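Local coordinates for protein argonaute (Marinitoga piezophila, PDB 5I4A) that cuts single-stranded DNA complementary to a bound 5'-hydroxyl guide RNA, a manganese-preferring endonuclease that may defend against mobile genetic elements, at residues A[51-54]-A[59-62]; A[559-562]-A[568-571]. All coordinates share one frame; numbering follows the deposited sequence.

Contact 1 (51-54 with 59-62) and contact 2 (559-562 with 568-571) lie in different domains, the N-terminal and the PIWI domain. In contact 1 a strand meets the loop that follows it through side chains alone; in contact 2 two strands are joined by backbone hydrogen bonds, with side-chain packing added. Their centres lie about 39 Å apart and their nearest atoms about 26 Å, without touching. Contact 1 is away from the catalytic residues, with its nearest atom about 10 Å from the bound nucleic acid. Contact 2 is nearer the probable catalytic centre: the side chain of Y571 is about 10 Å from those of D519 and N627, both probably active-site residues.

Contact 1 (A[51-54]-A[59-62]); sequences VWIE and DFQI
The F60 ring is approached by I53 at CZ, the far end of the ring: the methyl CD1 comes in obliquely, 4.2 Å from CZ. A second aromatic, F42, meets the same ring edge-to-face, and Y94 and K97 of helix 84-101 also touch the F60 side chain. I53 and F60 reach toward each other from opposite directions, one from strand 51-56 and the other from the loop that follows it. The I53 chain is fully extended, with CG1 set trans to the backbone N (chi1 -176°) and CD1 carried straight on to the ring. Its other branch serves a different neighbour: CG2 lies 4.4 Å from CD1 of I62, a loose approach of two methyls. Strand 16-22 also packs here: F22 touches both isoleucines, while L20 is backbone hydrogen-bonded to I53. The loop is thus laid against the four-stranded antiparallel sheet of the N-terminal domain, with the CA atoms of I53 and I62 still 10.1 Å apart. Only carbon atoms meet between the two segments, so the attachment is hydrophobic and dispersive; its small buried area of 92 Å² makes it weak by itself, with F42, F22, Y94 and K97 packing on the same side chains.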
# COMPACT_ATOMS: atom_id res chain seq x y z
N VAL A 51 23.29 31.51 11.17
CA VAL A 51 22.64 30.73 10.12
C VAL A 51 23.66 29.72 9.60
O VAL A 51 24.82 30.07 9.37
CB VAL A 51 22.14 31.63 8.98
CG1 VAL A 51 21.80 30.81 7.74
CG2 VAL A 51 20.93 32.43 9.44
N TRP A 52 23.23 28.47 9.43
CA TRP A 52 24.15 27.42 9.03
C TRP A 52 23.54 26.54 7.95
O TRP A 52 22.34 26.56 7.69
CB TRP A 52 24.59 26.57 10.24
CG TRP A 52 23.52 26.26 11.24
CD1 TRP A 52 23.10 27.07 12.25
CD2 TRP A 52 22.76 25.06 11.34
NE1 TRP A 52 22.11 26.45 12.97
CE2 TRP A 52 21.88 25.21 12.44
CE3 TRP A 52 22.72 23.86 10.61
CZ2 TRP A 52 20.99 24.21 12.82
CZ3 TRP A 52 21.83 22.88 10.99
CH2 TRP A 52 20.97 23.06 12.09
N ILE A 53 24.41 25.75 7.32
CA ILE A 53 24.02 24.82 6.27
C ILE A 53 24.85 23.55 6.42
O ILE A 53 26.06 23.61 6.68
CB ILE A 53 24.20 25.44 4.86
CG1 ILE A 53 23.69 24.49 3.78
CG2 ILE A 53 25.65 25.84 4.61
CD1 ILE A 53 23.85 25.03 2.37
N GLU A 54 24.20 22.40 6.27
CA GLU A 54 24.86 21.10 6.32
C GLU A 54 24.90 20.53 4.91
O GLU A 54 23.85 20.35 4.28
CB GLU A 54 24.13 20.17 7.28
CG GLU A 54 24.26 20.58 8.74
CD GLU A 54 23.12 20.09 9.61
OE1 GLU A 54 22.12 19.58 9.06
OE2 GLU A 54 23.22 20.22 10.85
N ASP A 59 32.54 19.88 -3.48
CA ASP A 59 32.55 21.27 -3.91
C ASP A 59 31.13 21.80 -4.01
O ASP A 59 30.29 21.24 -4.72
CB ASP A 59 33.26 21.42 -5.26
CG ASP A 59 33.77 22.83 -5.49
OD1 ASP A 59 34.56 23.32 -4.66
OD2 ASP A 59 33.36 23.44 -6.50
N PHE A 60 30.85 22.87 -3.27
CA PHE A 60 29.50 23.40 -3.12
C PHE A 60 29.63 24.92 -3.15
O PHE A 60 30.01 25.54 -2.15
CB PHE A 60 28.86 22.91 -1.82
CG PHE A 60 27.39 23.18 -1.71
CD1 PHE A 60 26.91 24.48 -1.64
CD2 PHE A 60 26.48 22.14 -1.65
CE1 PHE A 60 25.55 24.73 -1.53
CE2 PHE A 60 25.12 22.39 -1.54
CZ PHE A 60 24.66 23.69 -1.48
N GLN A 61 29.30 25.52 -4.29
CA GLN A 61 29.42 26.96 -4.48
C GLN A 61 28.11 27.62 -4.06
O GLN A 61 27.08 27.45 -4.71
CB GLN A 61 29.77 27.29 -5.92
CG GLN A 61 31.07 26.65 -6.41
CD GLN A 61 32.31 27.34 -5.88
OE1 GLN A 61 32.75 27.09 -4.75
NE2 GLN A 61 32.89 28.22 -6.69
N ILE A 62 28.15 28.38 -2.97
CA ILE A 62 26.96 29.01 -2.42
C ILE A 62 26.67 30.32 -3.14
O ILE A 62 27.58 31.05 -3.55
CB ILE A 62 27.11 29.21 -0.90
CG1 ILE A 62 27.31 27.87 -0.20
CG2 ILE A 62 25.91 29.93 -0.30
CD1 ILE A 62 27.53 27.97 1.29

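Contact 2 (A[559-562]-A[568-571]); sequences EWII and TYIY
I562 and I570 form a hydrogen-bonded antiparallel pair in the beta hairpin of strands 560-565 and 568-571, part of the mixed sheet of the RNase H-like PIWI domain. The amide of I562 gives an almost perfectly straight bond to O of I570 (2.7 Å, 179° at the hydrogen), and N of I570 answers to O of I562 at 2.8 Å. The same O of I562 receives a CH···O contact from CA of Y569 at 3.3 Å. One step along, I561 faces Y571 as a non-hydrogen-bonded pair with CA atoms 4.2 Å apart, and CA of Y571 makes a CH···O contact of 3.4 Å to O of W560. On the I561 and Y571 face, CG1 of I561 rests 3.7 Å from CB of Y571. The next shell holds Y571 and packs on I561: Y603 of helix 595-605 touches I561 and meets the Y571 ring edge-to-face, and K618 accepts a hydrogen bond from the Y571 hydroxyl through its backbone O. Strands 264-266 and 582-589 continue the sheet beyond the hairpin through backbone bonds of I561 to I265 and Y571 to V582. Against the Y569 ring, the I561 methyl CG2, trans to the backbone N, comes in obliquely, 3.8 Å from CD2.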
# COMPACT_ATOMS: atom_id res chain seq x y z
N GLU A 559 7.24 -12.57 -9.21
CA GLU A 559 7.35 -13.84 -8.49
C GLU A 559 8.79 -14.19 -8.14
O GLU A 559 9.06 -15.33 -7.76
CB GLU A 559 6.70 -14.99 -9.27
CG GLU A 559 5.23 -14.74 -9.59
CD GLU A 559 4.58 -15.88 -10.35
OE1 GLU A 559 4.27 -15.70 -11.55
OE2 GLU A 559 4.40 -16.96 -9.75
N TRP A 560 9.72 -13.25 -8.25
CA TRP A 560 11.11 -13.45 -7.88
C TRP A 560 11.41 -12.77 -6.55
O TRP A 560 10.86 -11.71 -6.24
CB TRP A 560 12.05 -12.92 -8.96
CG TRP A 560 12.19 -13.82 -10.13
CD1 TRP A 560 11.40 -13.84 -11.25
CD2 TRP A 560 13.17 -14.84 -10.32
NE1 TRP A 560 11.83 -14.81 -12.11
CE2 TRP A 560 12.92 -15.44 -11.56
CE3 TRP A 560 14.24 -15.30 -9.55
CZ2 TRP A 560 13.70 -16.48 -12.06
CZ3 TRP A 560 15.01 -16.34 -10.04
CH2 TRP A 560 14.74 -16.92 -11.28
N ILE A 561 12.30 -13.38 -5.78
CA ILE A 561 12.83 -12.81 -4.55
C ILE A 561 14.29 -12.47 -4.79
O ILE A 561 15.09 -13.35 -5.14
CB ILE A 561 12.66 -13.76 -3.35
CG1 ILE A 561 11.18 -13.96 -3.03
CG2 ILE A 561 13.40 -13.21 -2.14
CD1 ILE A 561 10.95 -14.66 -1.70
N ILE A 562 14.65 -11.21 -4.59
CA ILE A 562 15.99 -10.71 -4.85
C ILE A 562 16.64 -10.35 -3.52
O ILE A 562 16.02 -9.68 -2.69
CB ILE A 562 15.97 -9.50 -5.80
CG1 ILE A 562 15.45 -9.93 -7.18
CG2 ILE A 562 17.35 -8.87 -5.92
CD1 ILE A 562 15.28 -8.79 -8.14
N THR A 568 18.40 -7.86 3.91
CA THR A 568 17.44 -7.08 3.13
C THR A 568 17.13 -7.80 1.83
O THR A 568 18.04 -8.08 1.04
CB THR A 568 17.98 -5.68 2.86
OG1 THR A 568 18.67 -5.20 4.02
CG2 THR A 568 16.83 -4.72 2.56
N TYR A 569 15.85 -8.09 1.61
CA TYR A 569 15.39 -8.74 0.39
C TYR A 569 14.26 -7.92 -0.22
O TYR A 569 13.64 -7.07 0.43
CB TYR A 569 14.89 -10.17 0.65
CG TYR A 569 15.96 -11.17 1.02
CD1 TYR A 569 16.59 -11.11 2.25
CD2 TYR A 569 16.31 -12.19 0.15
CE1 TYR A 569 17.56 -12.03 2.60
CE2 TYR A 569 17.28 -13.12 0.49
CZ TYR A 569 17.90 -13.03 1.72
OH TYR A 569 18.86 -13.95 2.07
N ILE A 570 13.98 -8.20 -1.50
CA ILE A 570 12.85 -7.63 -2.21
C ILE A 570 12.15 -8.75 -2.95
O ILE A 570 12.80 -9.51 -3.69
CB ILE A 570 13.26 -6.53 -3.21
CG1 ILE A 570 14.12 -5.47 -2.53
CG2 ILE A 570 12.04 -5.89 -3.84
CD1 ILE A 570 14.56 -4.40 -3.49
N TYR A 571 10.84 -8.87 -2.78
CA TYR A 571 10.05 -9.76 -3.61
C TYR A 571 9.09 -8.94 -4.46
O TYR A 571 8.64 -7.86 -4.06
CB TYR A 571 9.31 -10.81 -2.78
CG TYR A 571 8.10 -10.34 -2.00
CD1 TYR A 571 6.86 -10.20 -2.61
CD2 TYR A 571 8.19 -10.08 -0.64
CE1 TYR A 571 5.75 -9.78 -1.89
CE2 TYR A 571 7.09 -9.66 0.09
CZ TYR A 571 5.87 -9.51 -0.54
OH TYR A 571 4.77 -9.10 0.17